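Local coordinates for protein aminopeptidase N (Francisella tularensis subsp. tularensis, PDB 5DLL) that removes N-terminal amino acids from peptides as a zinc metallopeptidase of the M1 family, and is thought to degrade intracellular peptides produced by protein breakdown, at residues 497-502 and 512-517; 533-538 and 560-565. All blocks are in the same frame, centred on the assembly; numbering follows the deposited sequence.

Interaction 1: 497-502 and 512-517; sequences VKMGLI and QVIELK
M499 and I514 meet diagonally on one face of an antiparallel strand pair, and the M499 side chain can be traced outward. Its CB lies against S535 O of strand 533-535. CG takes the position between the backbone N and the carbonyl carbon (chi1 53°), where it lies 3.7 Å from Q512 O and 4.1 Å from I514 CG1. Chi2 (87°) swings SD alongside Q512, 4.1 Å from Q512 CG, the two side chains running in the same direction. Chi3 then turns CE away from Q512 CG, to 5.6 Å. F525 of strand 520-525 touches both side chains. Strands 495-502 and 508-516 form a beta hairpin in the Ig-like domain. V497/I514 and M499/Q512 are its hydrogen-bonded pairs here, with K498/V513 as the non-hydrogen-bonded pair between them. V497 N donates to I514 O at 2.7 Å, almost straight at 173°, and I514 N returns a bond to V497 O. In the next hydrogen-bonded pair M499 N donates to Q512 O, and the bond from Q512 N to M499 O is weak. V497 CB also packs on I514 CG1 at 3.9 Å. On the other face, K498 CG passes V513 CG2 at 4.0 Å before its extended chain leads away to a salt bridge with D539.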
loop_
_atom_site.group_PDB
_atom_site.type_symbol
_atom_site.label_atom_id
_atom_site.label_comp_id
_atom_site.label_asym_id
_atom_site.label_seq_id
_atom_site.Cartn_x
_atom_site.Cartn_y
_atom_site.Cartn_z
ATOM N N VAL A 497 -5.991 -7.633 -23.407
ATOM C CA VAL A 497 -4.992 -6.783 -24.048
ATOM C C VAL A 497 -5.654 -5.517 -24.583
ATOM O O VAL A 497 -6.230 -5.521 -25.673
ATOM C CB VAL A 497 -4.292 -7.513 -25.211
ATOM C CG1 VAL A 497 -3.007 -6.789 -25.590
ATOM C CG2 VAL A 497 -4.006 -8.960 -24.839
ATOM N N LYS A 498 -5.576 -4.442 -23.803
ATOM C CA LYS A 498 -6.105 -3.143 -24.211
ATOM C C LYS A 498 -5.129 -2.521 -25.198
ATOM O O LYS A 498 -3.945 -2.357 -24.889
ATOM C CB LYS A 498 -6.300 -2.229 -23.000
ATOM C CG LYS A 498 -7.078 -0.964 -23.309
ATOM C CD LYS A 498 -7.225 -0.077 -22.087
ATOM C CE LYS A 498 -7.755 1.294 -22.482
ATOM N NZ LYS A 498 -7.857 2.212 -21.317
ATOM N N MET A 499 -5.622 -2.178 -26.384
ATOM C CA MET A 499 -4.734 -1.868 -27.500
ATOM C C MET A 499 -5.309 -0.890 -28.521
ATOM O O MET A 499 -6.481 -0.511 -28.467
ATOM C CB MET A 499 -4.317 -3.173 -28.197
ATOM C CG MET A 499 -5.468 -4.074 -28.632
ATOM S SD MET A 499 -6.138 -3.704 -30.266
ATOM C CE MET A 499 -4.803 -4.259 -31.321
ATOM N N GLY A 500 -4.437 -0.475 -29.436
ATOM C CA GLY A 500 -4.802 0.363 -30.570
ATOM C C GLY A 500 -3.738 0.241 -31.644
ATOM O O GLY A 500 -2.680 -0.344 -31.412
ATOM N N LEU A 501 -4.023 0.778 -32.825
ATOM C CA LEU A 501 -3.040 0.831 -33.904
ATOM C C LEU A 501 -2.776 2.283 -34.259
ATOM O O LEU A 501 -3.684 3.114 -34.219
ATOM C CB LEU A 501 -3.536 0.066 -35.133
ATOM C CG LEU A 501 -3.735 -1.443 -34.960
ATOM C CD1 LEU A 501 -4.269 -2.053 -36.248
ATOM C CD2 LEU A 501 -2.445 -2.129 -34.532
ATOM N N ILE A 502 -1.526 2.582 -34.597
ATOM C CA ILE A 502 -1.126 3.928 -34.984
ATOM C C ILE A 502 -0.478 3.863 -36.369
ATOM O O ILE A 502 0.589 3.271 -36.532
ATOM C CB ILE A 502 -0.143 4.543 -33.959
ATOM C CG1 ILE A 502 -0.583 4.228 -32.523
ATOM C CG2 ILE A 502 -0.036 6.050 -34.152
ATOM C CD1 ILE A 502 0.373 4.739 -31.464
ATOM N N GLN A 512 -9.690 -1.025 -29.145
ATOM C CA GLN A 512 -10.561 -1.968 -28.450
ATOM C C GLN A 512 -9.762 -2.779 -27.429
ATOM O O GLN A 512 -8.547 -2.610 -27.305
ATOM C CB GLN A 512 -11.220 -2.914 -29.458
ATOM C CG GLN A 512 -10.238 -3.809 -30.205
ATOM C CD GLN A 512 -10.905 -4.705 -31.232
ATOM O OE1 GLN A 512 -12.125 -4.684 -31.402
ATOM N NE2 GLN A 512 -10.100 -5.505 -31.925
ATOM N N VAL A 513 -10.456 -3.653 -26.704
ATOM C CA VAL A 513 -9.820 -4.643 -25.836
ATOM C C VAL A 513 -10.002 -6.021 -26.472
ATOM O O VAL A 513 -11.130 -6.430 -26.750
ATOM C CB VAL A 513 -10.450 -4.656 -24.424
ATOM C CG1 VAL A 513 -9.799 -5.723 -23.550
ATOM C CG2 VAL A 513 -10.345 -3.282 -23.771
ATOM N N ILE A 514 -8.896 -6.722 -26.717
ATOM C CA ILE A 514 -8.954 -8.105 -27.203
ATOM C C ILE A 514 -8.502 -9.064 -26.102
ATOM O O ILE A 514 -7.865 -8.651 -25.128
ATOM C CB ILE A 514 -8.138 -8.323 -28.501
ATOM C CG1 ILE A 514 -6.653 -8.002 -28.298
ATOM C CG2 ILE A 514 -8.710 -7.481 -29.632
ATOM C CD1 ILE A 514 -5.772 -8.481 -29.430
ATOM N N GLU A 515 -8.835 -10.342 -26.264
ATOM C CA GLU A 515 -8.639 -11.332 -25.210
ATOM C C GLU A 515 -7.766 -12.485 -25.674
ATOM O O GLU A 515 -7.870 -12.928 -26.815
ATOM C CB GLU A 515 -9.997 -11.855 -24.741
ATOM C CG GLU A 515 -10.782 -10.820 -23.947
ATOM C CD GLU A 515 -12.282 -11.027 -24.012
ATOM O OE1 GLU A 515 -12.736 -12.187 -24.086
ATOM O OE2 GLU A 515 -13.011 -10.016 -23.978
ATOM N N LEU A 516 -6.904 -12.956 -24.775
ATOM C CA LEU A 516 -6.067 -14.126 -25.023
ATOM C C LEU A 516 -6.418 -15.221 -24.016
ATOM O O LEU A 516 -5.947 -15.205 -22.879
ATOM C CB LEU A 516 -4.588 -13.751 -24.923
ATOM C CG LEU A 516 -3.569 -14.875 -25.107
ATOM C CD1 LEU A 516 -3.677 -15.493 -26.492
ATOM C CD2 LEU A 516 -2.165 -14.343 -24.861
ATOM N N LYS A 517 -7.251 -16.165 -24.455
ATOM C CA LYS A 517 -7.741 -17.253 -23.609
ATOM C C LYS A 517 -7.074 -18.578 -23.963
ATOM O O LYS A 517 -7.621 -19.643 -23.683
ATOM C CB LYS A 517 -9.254 -17.410 -23.787
ATOM C CG LYS A 517 -10.054 -16.130 -23.646
ATOM C CD LYS A 517 -11.532 -16.417 -23.821
ATOM C CE LYS A 517 -12.334 -15.137 -23.949
ATOM N NZ LYS A 517 -13.800 -15.388 -23.951
#

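Interaction 2: 533-538 and 560-565; sequences VASLFR and KYDNNA
D562 spreads its two carboxylate oxygens between S535 and R538, its CG standing opposite the backbone N (chi1 -169°), which carries the group across to them. S535 OG donates a hydrogen bond to D562 OD2; its 2.5 Å length is not to be read into at this resolution. The other oxygen, D562 OD1, lies 3.0 Å from R538 NH2. This salt bridge rests on charge alone: OD1 sits well out of the guanidinium plane, no N-H points at it, and the two planes are 36° apart. R538 also runs past N564, their side chains sliding by in opposite directions. N564 CB lies over one guanidinium face, 3.7 Å from R538 NE, and the N564 amide is nearly parallel to the guanidinium, at 7°. These residues join the Ig-like domain to the helical ARM-repeat domain, where D562 follows helix 552-561 and N564 is the N-cap of helix 565-581. Between the helices, D562 OD1 accepts from N564 N at 2.9 Å, forming an Asx turn, the N-H coming from above the carboxylate plane; with the S535 bond on OD2, both oxygens are held. R538 NE donates in the guanidinium plane to S535 OG at 3.0 Å, nearly straight. S535 OG thus receives from R538 while giving to D562, and N567 ND2 bonds to it as well. The charged end of R538 has its strongest partner in E511, through NH1. Further out, N564 OD1 caps N567 N.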
loop_
_atom_site.group_PDB
_atom_site.type_symbol
_atom_site.label_atom_id
_atom_site.label_comp_id
_atom_site.label_asym_id
_atom_site.label_seq_id
_atom_site.Cartn_x
_atom_site.Cartn_y
_atom_site.Cartn_z
ATOM N N VAL A 533 2.260 0.692 -36.286
ATOM C CA VAL A 533 2.928 0.284 -35.052
ATOM C C VAL A 533 1.841 0.090 -33.991
ATOM O O VAL A 533 0.894 0.880 -33.906
ATOM C CB VAL A 533 4.017 1.294 -34.597
ATOM C CG1 VAL A 533 3.503 2.730 -34.608
ATOM C CG2 VAL A 533 4.570 0.920 -33.224
ATOM N N ALA A 534 1.970 -0.975 -33.204
ATOM C CA ALA A 534 0.920 -1.371 -32.267
ATOM C C ALA A 534 1.124 -0.759 -30.881
ATOM O O ALA A 534 2.240 -0.742 -30.358
ATOM C CB ALA A 534 0.851 -2.888 -32.171
ATOM N N SER A 535 0.038 -0.241 -30.311
ATOM C CA SER A 535 0.003 0.210 -28.921
ATOM C C SER A 535 -0.628 -0.913 -28.105
ATOM O O SER A 535 -1.821 -1.177 -28.241
ATOM C CB SER A 535 -0.823 1.490 -28.799
ATOM O OG SER A 535 -0.926 1.903 -27.451
ATOM N N LEU A 536 0.173 -1.574 -27.270
ATOM C CA LEU A 536 -0.238 -2.823 -26.622
ATOM C C LEU A 536 -0.158 -2.774 -25.098
ATOM O O LEU A 536 0.730 -2.133 -24.530
ATOM C CB LEU A 536 0.618 -3.979 -27.143
ATOM C CG LEU A 536 0.250 -4.482 -28.541
ATOM C CD1 LEU A 536 1.348 -5.375 -29.100
ATOM C CD2 LEU A 536 -1.084 -5.211 -28.517
ATOM N N PHE A 537 -1.090 -3.477 -24.454
ATOM C CA PHE A 537 -1.209 -3.506 -22.994
ATOM C C PHE A 537 -1.271 -2.092 -22.412
ATOM O O PHE A 537 -0.455 -1.700 -21.570
ATOM C CB PHE A 537 -0.077 -4.335 -22.372
ATOM C CG PHE A 537 -0.074 -5.771 -22.816
ATOM C CD1 PHE A 537 -0.926 -6.695 -22.224
ATOM C CD2 PHE A 537 0.765 -6.196 -23.840
ATOM C CE1 PHE A 537 -0.932 -8.018 -22.637
ATOM C CE2 PHE A 537 0.764 -7.517 -24.258
ATOM C CZ PHE A 537 -0.086 -8.430 -23.656
ATOM N N ARG A 538 -2.255 -1.338 -22.888
ATOM C CA ARG A 538 -2.471 0.035 -22.454
ATOM C C ARG A 538 -2.898 0.082 -20.992
ATOM O O ARG A 538 -3.766 -0.684 -20.571
ATOM C CB ARG A 538 -3.540 0.690 -23.316
ATOM C CG ARG A 538 -3.118 0.924 -24.753
ATOM C CD ARG A 538 -4.245 1.584 -25.528
ATOM N NE ARG A 538 -3.790 2.180 -26.779
ATOM C CZ ARG A 538 -4.538 2.960 -27.556
ATOM N NH1 ARG A 538 -5.792 3.253 -27.217
ATOM N NH2 ARG A 538 -4.027 3.455 -28.679
ATOM N N LYS A 560 5.078 9.758 -29.685
ATOM C CA LYS A 560 4.595 10.971 -30.348
ATOM C C LYS A 560 3.067 11.027 -30.545
ATOM O O LYS A 560 2.449 12.060 -30.272
ATOM C CB LYS A 560 5.307 11.136 -31.697
ATOM C CG LYS A 560 5.163 12.513 -32.326
ATOM C CD LYS A 560 5.967 12.614 -33.614
ATOM C CE LYS A 560 5.599 13.853 -34.417
ATOM N NZ LYS A 560 6.075 15.106 -33.774
ATOM N N TYR A 561 2.467 9.926 -31.006
ATOM C CA TYR A 561 1.078 9.938 -31.502
ATOM C C TYR A 561 0.044 9.124 -30.707
ATOM O O TYR A 561 -1.157 9.278 -30.944
ATOM C CB TYR A 561 1.046 9.452 -32.959
ATOM C CG TYR A 561 1.731 10.370 -33.951
ATOM C CD1 TYR A 561 1.200 11.623 -34.255
ATOM C CD2 TYR A 561 2.896 9.975 -34.608
ATOM C CE1 TYR A 561 1.817 12.460 -35.170
ATOM C CE2 TYR A 561 3.519 10.807 -35.526
ATOM C CZ TYR A 561 2.976 12.047 -35.804
ATOM O OH TYR A 561 3.592 12.877 -36.712
ATOM N N ASP A 562 0.487 8.264 -29.790
ATOM C CA ASP A 562 -0.427 7.361 -29.071
ATOM C C ASP A 562 -1.352 8.124 -28.114
ATOM O O ASP A 562 -0.900 8.982 -27.355
ATOM C CB ASP A 562 0.374 6.303 -28.293
ATOM C CG ASP A 562 -0.497 5.171 -27.729
ATOM O OD1 ASP A 562 -1.744 5.257 -27.767
ATOM O OD2 ASP A 562 0.082 4.179 -27.236
ATOM N N ASN A 563 -2.647 7.803 -28.164
ATOM C CA ASN A 563 -3.628 8.353 -27.223
ATOM C C ASN A 563 -3.296 7.987 -25.780
ATOM O O ASN A 563 -3.411 8.825 -24.884
ATOM C CB ASN A 563 -5.042 7.847 -27.545
ATOM C CG ASN A 563 -5.677 8.563 -28.729
ATOM O OD1 ASN A 563 -5.492 9.766 -28.922
ATOM N ND2 ASN A 563 -6.455 7.827 -29.514
ATOM N N ASN A 564 -2.888 6.735 -25.572
ATOM C CA ASN A 564 -2.643 6.188 -24.234
ATOM C C ASN A 564 -1.430 6.808 -23.538
ATOM O O ASN A 564 -0.289 6.508 -23.883
ATOM C CB ASN A 564 -2.466 4.667 -24.307
ATOM C CG ASN A 564 -2.467 4.012 -22.940
ATOM O OD1 ASN A 564 -1.498 3.364 -22.546
ATOM N ND2 ASN A 564 -3.561 4.175 -22.210
ATOM N N ALA A 565 -1.696 7.662 -22.552
ATOM C CA ALA A 565 -0.646 8.326 -21.771
ATOM C C ALA A 565 0.368 7.350 -21.164
ATOM O O ALA A 565 1.565 7.639 -21.122
ATOM C CB ALA A 565 -1.270 9.176 -20.668
#

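How the interactions relate
The centres of interactions 1 and 2 lie 11 Å apart, on the same side of the chain's centre, and strand 495-502 is the link between them. In the three-stranded antiparallel sheet it runs between 508-516, its partner in interaction 1, and 533-535, which belongs to interaction 2. Backbone contacts at G500 O to S535 N (2.9 Å) and K498 O to R538 N (2.8 Å), both probable hydrogen bonds, tie the two contacts together. I502 CD1 packs on D562 CB at 3.5 Å. Along the chain the hairpin closes first, and the later contact joins its sheet to the helical domain, away from the zinc site.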